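Local coordinates for LAO/AO transport system kinase (Escherichia coli, PDB 2P67), which belongs to the MeaB family of P-loop NTPases, carries the name of a transport system kinase, and is built on a parallel beta sheet flanked by helices, at residues A[59-64]-A[172-177]; A[90-95]-A[152-157]; A[161-166]-A[190-195]; A[236-241]-A[249-254]. All blocks are in the same frame, centred on the assembly; numbering follows the deposited sequence.

Contacts 1, 2 and 4 share the parallel sheet of the P-loop NTPase fold, and contact 3 joins two helices packed beside it. Strands 57-63 and 151-157 are neighbours, so contacts 1 and 2, with centres about 10 Å apart, touch through backbone bonds. Contact 3, its centre about 10 Å from that of contact 1, packs on it through side chains. Contact 4 holds strand 236-239, outermost in the sheet within this chain. Its centre is about 20 Å from the centres of contacts 2 and 3. Along the chain contact 2 falls within contact 1, contacts 1 and 3 interleave and contact 4 comes last, so residues distant in sequence build the sheet, and a probable Walker A loop follows strand 57-63.

Contact 1 (A[59-64]-A[172-177]); sequences LGVTGT and CFISLQ
With CG anti to the backbone N (chi1 180°), Phe173 sends its ring along the neighbouring strand to Thr62, whose methyl CG2 meets the ring edge in plane, 3.6 Å from Phe173 CZ. Thr62 OG1 lies between its backbone N and carbonyl carbon (chi1 62°) and approaches the same ring obliquely. Segments 59-64 and 172-177 are adjacent parallel strands, paired from Leu59 with Cys172 to Gly63 with Leu176. Gly60 N donates to Cys172 O, Ile174 N to Gly60 O, Thr62 N to Ile174 O, and Leu176 N to Thr62 O at 2.7 Å; a weak fifth bond joins Thr64 N to Leu176 O at 3.3 Å. On the opposite face Leu59 CD2 touches Cys172 CB at 3.8 Å and Val61 CG1 touches Leu176 CD1 at 4.0 Å, with helix 69-82 over Leu59, Val61 and Leu176 and helix 248-264 over Cys172 and Ile174. One water bonds to Thr62 OG1 and Ser175 OG and donates to Leu176 O, while Gln177 NE2 gives Ser175 OG a 2.7 Å bond. The apolar start of the pair thus gives way to a polar end with its buried hydroxyls satisfied, where Gly63 leads into a probable Walker A loop.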
loop_
_atom_site.group_PDB
_atom_site.type_symbol
_atom_site.label_atom_id
_atom_site.label_comp_id
_atom_site.label_asym_id
_atom_site.label_seq_id
_atom_site.Cartn_x
_atom_site.Cartn_y
_atom_site.Cartn_z
ATOM N N LEU A 59 -8.865 -6.720 -19.645
ATOM C CA LEU A 59 -7.427 -6.928 -19.485
ATOM C C LEU A 59 -6.683 -5.617 -19.288
ATOM O O LEU A 59 -7.008 -4.611 -19.942
ATOM C CB LEU A 59 -6.852 -7.637 -20.724
ATOM C CG LEU A 59 -7.477 -8.983 -21.103
ATOM C CD1 LEU A 59 -6.820 -9.520 -22.386
ATOM C CD2 LEU A 59 -7.351 -9.998 -19.970
ATOM N N GLY A 60 -5.664 -5.630 -18.426
ATOM C CA GLY A 60 -4.771 -4.492 -18.317
ATOM C C GLY A 60 -3.414 -4.893 -18.838
ATOM O O GLY A 60 -2.907 -6.000 -18.534
ATOM N N VAL A 61 -2.813 -3.995 -19.611
ATOM C CA VAL A 61 -1.495 -4.246 -20.173
ATOM C C VAL A 61 -0.613 -3.005 -19.933
ATOM O O VAL A 61 -0.939 -1.916 -20.397
ATOM C CB VAL A 61 -1.543 -4.601 -21.704
ATOM C CG1 VAL A 61 -0.137 -4.713 -22.266
ATOM C CG2 VAL A 61 -2.362 -5.898 -21.993
ATOM N N THR A 62 0.484 -3.166 -19.201
ATOM C CA THR A 62 1.478 -2.093 -19.116
ATOM C C THR A 62 2.771 -2.513 -19.816
ATOM O O THR A 62 3.084 -3.692 -19.914
ATOM C CB THR A 62 1.762 -1.627 -17.657
ATOM O OG1 THR A 62 2.309 -2.712 -16.867
ATOM C CG2 THR A 62 0.507 -1.105 -17.010
ATOM N N GLY A 63 3.513 -1.543 -20.334
ATOM C CA GLY A 63 4.831 -1.851 -20.869
ATOM C C GLY A 63 5.800 -0.783 -20.427
ATOM O O GLY A 63 5.457 0.398 -20.431
ATOM N N THR A 64 6.998 -1.197 -20.019
ATOM C CA THR A 64 8.066 -0.243 -19.730
ATOM C C THR A 64 8.591 0.331 -21.052
ATOM O O THR A 64 8.403 -0.282 -22.113
ATOM C CB THR A 64 9.217 -0.896 -18.920
ATOM O OG1 THR A 64 9.700 -2.052 -19.616
ATOM C CG2 THR A 64 8.736 -1.308 -17.532
ATOM N N CYS A 172 -7.620 -9.209 -15.315
ATOM C CA CYS A 172 -6.303 -9.842 -15.431
ATOM C C CYS A 172 -5.289 -8.793 -15.861
ATOM O O CYS A 172 -5.488 -8.121 -16.890
ATOM C CB CYS A 172 -6.336 -11.002 -16.440
ATOM S SG CYS A 172 -4.727 -11.889 -16.610
ATOM N N PHE A 173 -4.212 -8.663 -15.062
ATOM C CA PHE A 173 -3.205 -7.634 -15.269
ATOM C C PHE A 173 -1.895 -8.227 -15.788
ATOM O O PHE A 173 -1.282 -9.085 -15.127
ATOM C CB PHE A 173 -2.941 -6.819 -14.003
ATOM C CG PHE A 173 -1.901 -5.770 -14.209
ATOM C CD1 PHE A 173 -2.152 -4.694 -15.060
ATOM C CD2 PHE A 173 -0.637 -5.901 -13.651
ATOM C CE1 PHE A 173 -1.166 -3.734 -15.294
ATOM C CE2 PHE A 173 0.348 -4.953 -13.888
ATOM C CZ PHE A 173 0.088 -3.882 -14.710
ATOM N N ILE A 174 -1.473 -7.739 -16.943
ATOM C CA ILE A 174 -0.299 -8.250 -17.671
ATOM C C ILE A 174 0.756 -7.148 -17.809
ATOM O O ILE A 174 0.465 -6.054 -18.298
ATOM C CB ILE A 174 -0.671 -8.786 -19.077
ATOM C CG1 ILE A 174 -1.732 -9.895 -18.992
ATOM C CG2 ILE A 174 0.597 -9.300 -19.803
ATOM C CD1 ILE A 174 -3.102 -9.484 -19.502
ATOM N N SER A 175 1.980 -7.437 -17.381
ATOM C CA SER A 175 3.051 -6.443 -17.439
ATOM C C SER A 175 4.111 -6.885 -18.434
ATOM O O SER A 175 4.612 -7.995 -18.339
ATOM C CB SER A 175 3.682 -6.240 -16.063
ATOM O OG SER A 175 4.840 -5.412 -16.151
ATOM N N LEU A 176 4.439 -6.005 -19.373
ATOM C CA LEU A 176 5.517 -6.254 -20.324
ATOM C C LEU A 176 6.809 -5.648 -19.826
ATOM O O LEU A 176 6.860 -4.480 -19.398
ATOM C CB LEU A 176 5.174 -5.714 -21.708
ATOM C CG LEU A 176 4.559 -6.778 -22.603
ATOM C CD1 LEU A 176 3.130 -7.044 -22.172
ATOM C CD2 LEU A 176 4.625 -6.309 -24.041
ATOM N N GLN A 177 7.850 -6.466 -19.886
ATOM C CA GLN A 177 9.169 -6.071 -19.395
ATOM C C GLN A 177 10.214 -6.321 -20.479
ATOM O O GLN A 177 10.017 -7.138 -21.371
ATOM C CB GLN A 177 9.539 -6.840 -18.120
ATOM C CG GLN A 177 8.592 -6.640 -16.913
ATOM C CD GLN A 177 8.578 -5.210 -16.337
ATOM O OE1 GLN A 177 9.588 -4.504 -16.338
ATOM N NE2 GLN A 177 7.435 -4.802 -15.810
HETATM O O HOH W 1 5.128 -3.042 -17.550
HETATM O O HOH W 2 11.286 -3.641 -18.198
#

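Contact 2 (A[90-95]-A[152-157]); sequences IAVDPS and VIVETV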
loop_
_atom_site.group_PDB
_atom_site.type_symbol
_atom_site.label_atom_id
_atom_site.label_comp_id
_atom_site.label_asym_id
_atom_site.label_seq_id
_atom_site.Cartn_x
_atom_site.Cartn_y
_atom_site.Cartn_z
ATOM N N ILE A 90 -8.279 0.628 -24.949
ATOM C CA ILE A 90 -8.334 1.945 -24.332
ATOM C C ILE A 90 -6.891 2.309 -23.974
ATOM O O ILE A 90 -6.300 1.714 -23.074
ATOM C CB ILE A 90 -9.240 1.948 -23.091
ATOM C CG1 ILE A 90 -10.640 1.386 -23.440
ATOM C CG2 ILE A 90 -9.257 3.319 -22.429
ATOM C CD1 ILE A 90 -11.363 2.138 -24.559
ATOM N N ALA A 91 -6.351 3.265 -24.716
ATOM C CA ALA A 91 -4.943 3.670 -24.643
ATOM C C ALA A 91 -4.770 4.910 -23.754
ATOM O O ALA A 91 -5.037 6.043 -24.168
ATOM C CB ALA A 91 -4.400 3.898 -26.068
ATOM N N VAL A 92 -4.366 4.688 -22.507
ATOM C CA VAL A 92 -4.357 5.761 -21.515
ATOM C C VAL A 92 -3.020 6.496 -21.537
ATOM O O VAL A 92 -1.954 5.877 -21.563
ATOM C CB VAL A 92 -4.696 5.254 -20.094
ATOM C CG1 VAL A 92 -4.695 6.403 -19.097
ATOM C CG2 VAL A 92 -6.067 4.520 -20.082
ATOM N N ASP A 93 -3.080 7.820 -21.558
ATOM C CA ASP A 93 -1.843 8.596 -21.536
ATOM C C ASP A 93 -1.145 8.506 -20.178
ATOM O O ASP A 93 -1.819 8.440 -19.133
ATOM C CB ASP A 93 -2.080 10.046 -21.978
ATOM C CG ASP A 93 -1.568 10.298 -23.377
ATOM O OD1 ASP A 93 -0.574 11.052 -23.519
ATOM O OD2 ASP A 93 -2.113 9.701 -24.334
ATOM N N PRO A 94 0.204 8.464 -20.178
ATOM C CA PRO A 94 0.925 8.435 -18.892
ATOM C C PRO A 94 0.661 9.724 -18.103
ATOM O O PRO A 94 0.470 10.776 -18.714
ATOM C CB PRO A 94 2.405 8.368 -19.305
ATOM C CG PRO A 94 2.422 8.017 -20.761
ATOM C CD PRO A 94 1.112 8.465 -21.342
ATOM N N SER A 95 0.631 9.629 -16.770
ATOM C CA SER A 95 0.457 10.802 -15.897
ATOM C C SER A 95 1.560 11.831 -16.107
ATOM O O SER A 95 1.288 13.033 -16.139
ATOM C CB SER A 95 0.421 10.397 -14.420
ATOM O OG SER A 95 -0.681 9.546 -14.153
ATOM N N VAL A 152 -11.898 -6.170 -23.579
ATOM C CA VAL A 152 -11.459 -4.772 -23.529
ATOM C C VAL A 152 -10.098 -4.714 -22.859
ATOM O O VAL A 152 -9.932 -5.236 -21.748
ATOM C CB VAL A 152 -12.408 -3.861 -22.707
ATOM C CG1 VAL A 152 -12.011 -2.387 -22.888
ATOM C CG2 VAL A 152 -13.851 -4.079 -23.117
ATOM N N ILE A 153 -9.147 -4.067 -23.528
ATOM C CA ILE A 153 -7.778 -3.935 -23.031
ATOM C C ILE A 153 -7.508 -2.489 -22.688
ATOM O O ILE A 153 -7.634 -1.610 -23.555
ATOM C CB ILE A 153 -6.756 -4.383 -24.093
ATOM C CG1 ILE A 153 -7.021 -5.837 -24.513
ATOM C CG2 ILE A 153 -5.313 -4.237 -23.559
ATOM C CD1 ILE A 153 -6.117 -6.322 -25.635
ATOM N N VAL A 154 -7.160 -2.231 -21.429
ATOM C CA VAL A 154 -6.719 -0.905 -21.052
ATOM C C VAL A 154 -5.193 -0.946 -20.972
ATOM O O VAL A 154 -4.605 -1.835 -20.334
ATOM C CB VAL A 154 -7.427 -0.377 -19.759
ATOM C CG1 VAL A 154 -7.095 -1.227 -18.513
ATOM C CG2 VAL A 154 -7.114 1.107 -19.531
ATOM N N GLU A 155 -4.542 -0.017 -21.654
ATOM C CA GLU A 155 -3.087 -0.098 -21.692
ATOM C C GLU A 155 -2.415 1.233 -21.415
ATOM O O GLU A 155 -2.942 2.278 -21.757
ATOM C CB GLU A 155 -2.607 -0.726 -23.005
ATOM C CG GLU A 155 -2.976 0.059 -24.247
ATOM C CD GLU A 155 -1.870 0.982 -24.689
ATOM O OE1 GLU A 155 -1.985 1.536 -25.796
ATOM O OE2 GLU A 155 -0.875 1.147 -23.954
ATOM N N THR A 156 -1.263 1.187 -20.754
ATOM C CA THR A 156 -0.494 2.398 -20.530
ATOM C C THR A 156 0.956 2.017 -20.244
ATOM O O THR A 156 1.281 0.843 -20.115
ATOM C CB THR A 156 -1.107 3.296 -19.411
ATOM O OG1 THR A 156 -0.561 4.631 -19.479
ATOM C CG2 THR A 156 -0.890 2.695 -18.012
ATOM N N VAL A 157 1.809 3.033 -20.166
ATOM C CA VAL A 157 3.213 2.831 -19.838
ATOM C C VAL A 157 3.330 2.428 -18.376
ATOM O O VAL A 157 2.625 2.956 -17.512
ATOM C CB VAL A 157 4.048 4.107 -20.110
ATOM C CG1 VAL A 157 5.508 3.874 -19.772
ATOM C CG2 VAL A 157 3.933 4.505 -21.569
HETATM O O HOH W 3 -1.306 4.274 -23.647
HETATM O O HOH W 4 0.847 5.033 -22.234
#
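Ile90 and Glu155 tie two parallel strands, inclined by 20°, through three backbone hydrogen bonds: Ile90 N to Ile153 O (2.7 Å), Glu155 N to Ile90 O (2.8 Å) and Val92 N to Glu155 O (2.9 Å). Beyond Val92 the chain of segment 90-95 leaves the strand, and a side chain takes over the pairing. Thr156, its OG1 anti to the backbone N (chi1 -164°), donates to Val92 O at 2.8 Å from well above the carbonyl plane, 49° out of it. The same oxygen accepts a hydrogen from a water that also receives a weak bond from Val157 N. On the face of Ala91, Glu155 bends at its second torsion and lays its carboxylate beside the methyl, OE1 3.4 Å from Ala91 CB. The other oxygen, Glu155 OE2, forms a salt bridge with Lys69, a residue of the probable Walker A motif. Further along, Pro94 CG rests on Val157 CG2 at 3.9 Å. Val92 and Val154 also meet on the face turned to helices 133-146 and 162-167, but Val154 has two conformers and that packing is less certain. Val157 O accepts from Ser162 OG, so the end of the strand is tied to the next helix. Where regular pairing stops, a threonine hydroxyl and a water keep Val92 O bonded, while Glu155 couples the sheet to Lys69 of the probable Walker A loop.

Contact 3 (A[161-166]-A[190-195]); sequences QSETEV and KGLMEV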
loop_
_atom_site.group_PDB
_atom_site.type_symbol
_atom_site.label_atom_id
_atom_site.label_comp_id
_atom_site.label_asym_id
_atom_site.label_seq_id
_atom_site.Cartn_x
_atom_site.Cartn_y
_atom_site.Cartn_z
ATOM N N GLN A 161 3.403 4.345 -10.516
ATOM C CA GLN A 161 2.416 3.471 -9.884
ATOM C C GLN A 161 1.322 3.051 -10.873
ATOM O O GLN A 161 0.253 2.581 -10.474
ATOM C CB GLN A 161 1.800 4.196 -8.676
ATOM C CG GLN A 161 1.202 5.581 -9.010
ATOM C CD GLN A 161 2.269 6.629 -9.397
ATOM O OE1 GLN A 161 2.426 6.978 -10.579
ATOM N NE2 GLN A 161 3.009 7.119 -8.398
ATOM N N SER A 162 1.599 3.207 -12.165
ATOM C CA SER A 162 0.589 2.974 -13.195
ATOM C C SER A 162 0.112 1.510 -13.217
ATOM O O SER A 162 -1.053 1.233 -13.535
ATOM C CB SER A 162 1.088 3.425 -14.567
ATOM O OG SER A 162 2.169 2.607 -14.988
ATOM N N GLU A 163 1.001 0.583 -12.854
ATOM C CA GLU A 163 0.621 -0.833 -12.770
ATOM C C GLU A 163 -0.510 -1.023 -11.761
ATOM O O GLU A 163 -1.510 -1.673 -12.071
ATOM C CB GLU A 163 1.814 -1.743 -12.404
ATOM C CG GLU A 163 2.968 -1.712 -13.392
ATOM C CD GLU A 163 3.989 -0.647 -13.043
ATOM O OE1 GLU A 163 3.749 0.111 -12.077
ATOM O OE2 GLU A 163 5.030 -0.584 -13.729
ATOM N N THR A 164 -0.368 -0.446 -10.568
ATOM C CA THR A 164 -1.393 -0.651 -9.544
ATOM C C THR A 164 -2.717 0.043 -9.903
ATOM O O THR A 164 -3.788 -0.508 -9.640
ATOM C CB THR A 164 -0.898 -0.309 -8.122
ATOM O OG1 THR A 164 -0.595 1.086 -8.039
ATOM C CG2 THR A 164 0.370 -1.134 -7.777
ATOM N N GLU A 165 -2.627 1.210 -10.549
ATOM C CA GLU A 165 -3.808 1.963 -11.024
ATOM C C GLU A 165 -4.613 1.188 -12.087
ATOM O O GLU A 165 -5.830 1.059 -11.979
ATOM C CB GLU A 165 -3.388 3.339 -11.567
ATOM C CG GLU A 165 -2.780 4.249 -10.494
ATOM C CD GLU A 165 -2.021 5.440 -11.069
ATOM O OE1 GLU A 165 -1.617 5.396 -12.257
ATOM O OE2 GLU A 165 -1.818 6.425 -10.323
ATOM N N VAL A 166 -3.920 0.652 -13.091
ATOM C CA VAL A 166 -4.563 -0.179 -14.126
ATOM C C VAL A 166 -5.106 -1.467 -13.487
ATOM O O VAL A 166 -6.208 -1.945 -13.813
ATOM C CB VAL A 166 -3.557 -0.533 -15.253
ATOM C CG1 VAL A 166 -4.132 -1.582 -16.204
ATOM C CG2 VAL A 166 -3.155 0.719 -16.035
ATOM N N LYS A 190 8.358 -3.428 -6.227
ATOM C CA LYS A 190 7.424 -4.127 -5.325
ATOM C C LYS A 190 5.942 -3.936 -5.696
ATOM O O LYS A 190 5.142 -4.876 -5.594
ATOM C CB LYS A 190 7.686 -3.777 -3.852
ATOM C CG LYS A 190 9.049 -4.257 -3.348
ATOM C CD LYS A 190 9.228 -3.868 -1.893
ATOM C CE LYS A 190 10.654 -4.138 -1.416
ATOM N NZ LYS A 190 11.386 -2.886 -1.184
ATOM N N GLY A 191 5.592 -2.747 -6.181
ATOM C CA GLY A 191 4.223 -2.455 -6.606
ATOM C C GLY A 191 3.798 -3.363 -7.741
ATOM O O GLY A 191 2.651 -3.780 -7.804
ATOM N N LEU A 192 4.743 -3.695 -8.619
ATOM C CA LEU A 192 4.475 -4.644 -9.697
ATOM C C LEU A 192 4.187 -6.057 -9.152
ATOM O O LEU A 192 3.209 -6.702 -9.555
ATOM C CB LEU A 192 5.657 -4.675 -10.655
ATOM C CG LEU A 192 5.527 -5.740 -11.752
ATOM C CD1 LEU A 192 4.241 -5.456 -12.580
ATOM C CD2 LEU A 192 6.804 -5.707 -12.594
ATOM N N MET A 193 5.015 -6.519 -8.216
ATOM C CA MET A 193 4.776 -7.801 -7.560
ATOM C C MET A 193 3.403 -7.862 -6.895
ATOM O O MET A 193 2.777 -8.907 -6.884
ATOM C CB MET A 193 5.894 -8.140 -6.566
ATOM C CG MET A 193 7.296 -8.274 -7.227
ATOM S SD MET A 193 7.402 -9.686 -8.368
ATOM C CE MET A 193 7.048 -9.014 -9.950
ATOM N N GLU A 194 2.952 -6.739 -6.340
ATOM C CA GLU A 194 1.639 -6.665 -5.694
ATOM C C GLU A 194 0.481 -7.026 -6.631
ATOM O O GLU A 194 -0.525 -7.620 -6.188
ATOM C CB GLU A 194 1.404 -5.260 -5.131
ATOM C CG GLU A 194 2.309 -4.904 -3.968
ATOM C CD GLU A 194 1.866 -5.508 -2.642
ATOM O OE1 GLU A 194 0.847 -6.238 -2.592
ATOM O OE2 GLU A 194 2.543 -5.234 -1.641
ATOM N N VAL A 195 0.627 -6.674 -7.911
ATOM C CA VAL A 195 -0.510 -6.721 -8.850
ATOM C C VAL A 195 -0.366 -7.643 -10.064
ATOM O O VAL A 195 -1.368 -7.993 -10.676
ATOM C CB VAL A 195 -0.891 -5.295 -9.336
ATOM C CG1 VAL A 195 -1.266 -4.390 -8.135
ATOM C CG2 VAL A 195 0.216 -4.680 -10.165
#
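Thr164 and Glu163 pack against Gly191, Leu192 and Val195 where two neighbouring helices run nearly parallel, 22° apart with axes 8.8 Å from each other. Both belong to the beta-alpha-beta crossovers of the P-loop NTPase fold: helix 162-167 follows strand 151-157, and helix 190-195 connects strand 172-177 to strand 198-201. Apolar contact does the joining, and no polar bond links the two segments. Val195 meets two residues, one with each methyl: its CG2 touches Glu163 CB at 4.0 Å while CG1 meets Thr164 CG2 at 3.7 Å, the Thr164 and Val195 side chains crossing at about a right angle. Glu163 CG touches Leu192 CD1 at 4.0 Å, so the aliphatic stem of an acidic side chain serves as packing surface. Phe173 of the sheet lies under the same junction, against Glu163 and Val195.

Polar ends bond within their own segment or outside the pair. Glu163 bends at its second torsion (chi2 90°), and OE2 makes a salt bridge with Lys189. On the far side, Lys190 NZ bonds to Arg227 O of the second subunit, which places helix 190-195 at the dimer contact. Thr164 OG1 donates to Gln161 O at 3.0 Å, and this carbonyl, at the N-cap position, also accepts from Glu165 N. That bond fixes the threonine rotation (chi1 64°) and leaves the methyl facing the other helix, with Thr164 CG2 3.5 Å from Gly191 O.

Contact 4 (A[236-241]-A[249-254]); sequences RVLTCS and DEIWHA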
loop_
_atom_site.group_PDB
_atom_site.type_symbol
_atom_site.label_atom_id
_atom_site.label_comp_id
_atom_site.label_asym_id
_atom_site.label_seq_id
_atom_site.Cartn_x
_atom_site.Cartn_y
_atom_site.Cartn_z
ATOM N N ARG A 236 2.467 -16.284 -13.658
ATOM C CA ARG A 236 3.329 -16.916 -14.665
ATOM C C ARG A 236 4.145 -15.873 -15.383
ATOM O O ARG A 236 3.702 -14.726 -15.542
ATOM C CB ARG A 236 2.506 -17.687 -15.696
ATOM C CG ARG A 236 1.662 -18.799 -15.105
ATOM C CD ARG A 236 0.907 -19.548 -16.201
ATOM N NE ARG A 236 0.015 -20.537 -15.609
ATOM C CZ ARG A 236 -0.848 -21.281 -16.290
ATOM N NH1 ARG A 236 -0.896 -21.196 -17.617
ATOM N NH2 ARG A 236 -1.647 -22.122 -15.637
ATOM N N VAL A 237 5.341 -16.270 -15.811
ATOM C CA VAL A 237 6.241 -15.392 -16.529
ATOM C C VAL A 237 6.557 -16.079 -17.856
ATOM O O VAL A 237 7.123 -17.192 -17.871
ATOM C CB VAL A 237 7.543 -15.115 -15.737
ATOM C CG1 VAL A 237 8.412 -14.081 -16.463
ATOM C CG2 VAL A 237 7.216 -14.631 -14.317
ATOM N N LEU A 238 6.175 -15.419 -18.944
ATOM C CA LEU A 238 6.328 -15.976 -20.287
ATOM C C LEU A 238 7.188 -15.064 -21.153
ATOM O O LEU A 238 7.384 -13.910 -20.827
ATOM C CB LEU A 238 4.960 -16.209 -20.940
ATOM C CG LEU A 238 3.983 -17.131 -20.195
ATOM C CD1 LEU A 238 2.724 -17.380 -21.003
ATOM C CD2 LEU A 238 4.646 -18.451 -19.835
ATOM N N THR A 239 7.722 -15.604 -22.245
ATOM C CA THR A 239 8.447 -14.786 -23.205
ATOM C C THR A 239 7.778 -14.924 -24.570
ATOM O O THR A 239 7.077 -15.919 -24.845
ATOM C CB THR A 239 9.928 -15.210 -23.356
ATOM O OG1 THR A 239 9.970 -16.478 -24.026
ATOM C CG2 THR A 239 10.669 -15.270 -21.977
ATOM N N CYS A 240 8.009 -13.930 -25.426
ATOM C CA CYS A 240 7.449 -13.941 -26.778
ATOM C C CYS A 240 8.306 -13.127 -27.723
ATOM O O CYS A 240 9.194 -12.397 -27.296
ATOM C CB CYS A 240 5.997 -13.432 -26.793
ATOM S SG CYS A 240 5.755 -11.710 -26.297
ATOM N N SER A 241 8.066 -13.293 -29.021
ATOM C CA SER A 241 8.548 -12.334 -30.008
ATOM C C SER A 241 7.339 -11.866 -30.789
ATOM O O SER A 241 6.847 -12.600 -31.643
ATOM C CB SER A 241 9.559 -12.966 -30.973
ATOM O OG SER A 241 10.078 -11.964 -31.843
ATOM N N ASP A 249 0.233 -16.988 -28.801
ATOM C CA ASP A 249 -0.799 -17.998 -28.555
ATOM C C ASP A 249 -0.739 -18.478 -27.100
ATOM O O ASP A 249 -1.757 -18.656 -26.439
ATOM C CB ASP A 249 -0.614 -19.211 -29.495
ATOM C CG ASP A 249 -0.683 -18.845 -30.976
ATOM O OD1 ASP A 249 -1.522 -18.016 -31.373
ATOM O OD2 ASP A 249 0.108 -19.409 -31.764
ATOM N N GLU A 250 0.486 -18.683 -26.615
ATOM C CA GLU A 250 0.731 -19.210 -25.277
ATOM C C GLU A 250 0.327 -18.208 -24.184
ATOM O O GLU A 250 -0.161 -18.597 -23.115
ATOM C CB GLU A 250 2.210 -19.593 -25.148
ATOM C CG GLU A 250 2.571 -20.879 -25.942
ATOM C CD GLU A 250 2.702 -20.703 -27.475
ATOM O OE1 GLU A 250 2.557 -19.587 -28.054
ATOM O OE2 GLU A 250 2.970 -21.736 -28.129
ATOM N N ILE A 251 0.516 -16.925 -24.475
ATOM C CA ILE A 251 0.101 -15.855 -23.554
ATOM C C ILE A 251 -1.429 -15.819 -23.430
ATOM O O ILE A 251 -1.972 -15.754 -22.326
ATOM C CB ILE A 251 0.726 -14.498 -23.954
ATOM C CG1 ILE A 251 2.252 -14.534 -23.684
ATOM C CG2 ILE A 251 0.016 -13.318 -23.232
ATOM C CD1 ILE A 251 3.055 -13.558 -24.405
ATOM N N TRP A 252 -2.127 -15.921 -24.560
ATOM C CA TRP A 252 -3.596 -15.977 -24.551
ATOM C C TRP A 252 -4.068 -17.199 -23.774
ATOM O O TRP A 252 -4.987 -17.132 -22.969
ATOM C CB TRP A 252 -4.126 -15.985 -25.992
ATOM C CG TRP A 252 -5.607 -16.123 -26.136
ATOM C CD1 TRP A 252 -6.274 -16.997 -26.970
ATOM C CD2 TRP A 252 -6.618 -15.370 -25.453
ATOM N NE1 TRP A 252 -7.639 -16.832 -26.839
ATOM C CE2 TRP A 252 -7.879 -15.836 -25.925
ATOM C CE3 TRP A 252 -6.592 -14.355 -24.481
ATOM C CZ2 TRP A 252 -9.098 -15.310 -25.461
ATOM C CZ3 TRP A 252 -7.810 -13.830 -24.026
ATOM C CH2 TRP A 252 -9.040 -14.308 -24.519
ATOM N N HIS A 253 -3.400 -18.322 -23.994
ATOM C CA HIS A 253 -3.724 -19.527 -23.272
ATOM C C HIS A 253 -3.526 -19.408 -21.758
ATOM O O HIS A 253 -4.311 -19.946 -20.993
ATOM C CB HIS A 253 -2.965 -20.700 -23.871
ATOM C CG HIS A 253 -3.469 -21.059 -25.231
ATOM N ND1 HIS A 253 -2.697 -21.695 -26.181
ATOM C CD2 HIS A 253 -4.671 -20.825 -25.811
ATOM C CE1 HIS A 253 -3.418 -21.868 -27.278
ATOM N NE2 HIS A 253 -4.617 -21.343 -27.081
ATOM N N ALA A 254 -2.497 -18.682 -21.349
ATOM C CA ALA A 254 -2.260 -18.441 -19.933
ATOM C C ALA A 254 -3.362 -17.559 -19.343
ATOM O O ALA A 254 -3.794 -17.778 -18.215
ATOM C CB ALA A 254 -0.892 -17.818 -19.709
#
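Cys240 and Ile251 form the buried, close part of this contact: the terminal methyl CD1 of Ile251 lies 3.8 Å from Cys240 SG and equally near its CB. Ile251 has CG1 anti to its carbonyl carbon (chi1 -70°) and an extended second torsion, which carry CD1 from the helix across to Cys240, just past the end of strand 236-239. Val200 of the adjoining strand and Phe72 of helix 69-82 close round the same isoleucine. Strand 236-239, an outermost strand of the sheet within this chain, and helix 248-264 run antiparallel here, at 164° with axes 9.0 Å apart, as a helix returning over the strand before it. In the conformer described, one of two, Leu238 pushes CD1 between helix residues, 3.9 Å from Ile251 CG1 and 3.9 Å from Ala254 CB; its second conformer makes this middle part less certain.

The outer side is looser. Arg236 reaches with an extended chain across the helix at Ala254, NH1 passing 3.8 Å from Ala254 CA without bonding to it. Its bonded partner is Asp257, further along the helix, through a salt bridge from NH1. Glu250 lies at the exposed margin with its carboxylate turned away from the strand. Helix and strand therefore meet by apolar packing of methyls and a thiol, with a salt bridge from Arg236 to Asp257 at the partly exposed side.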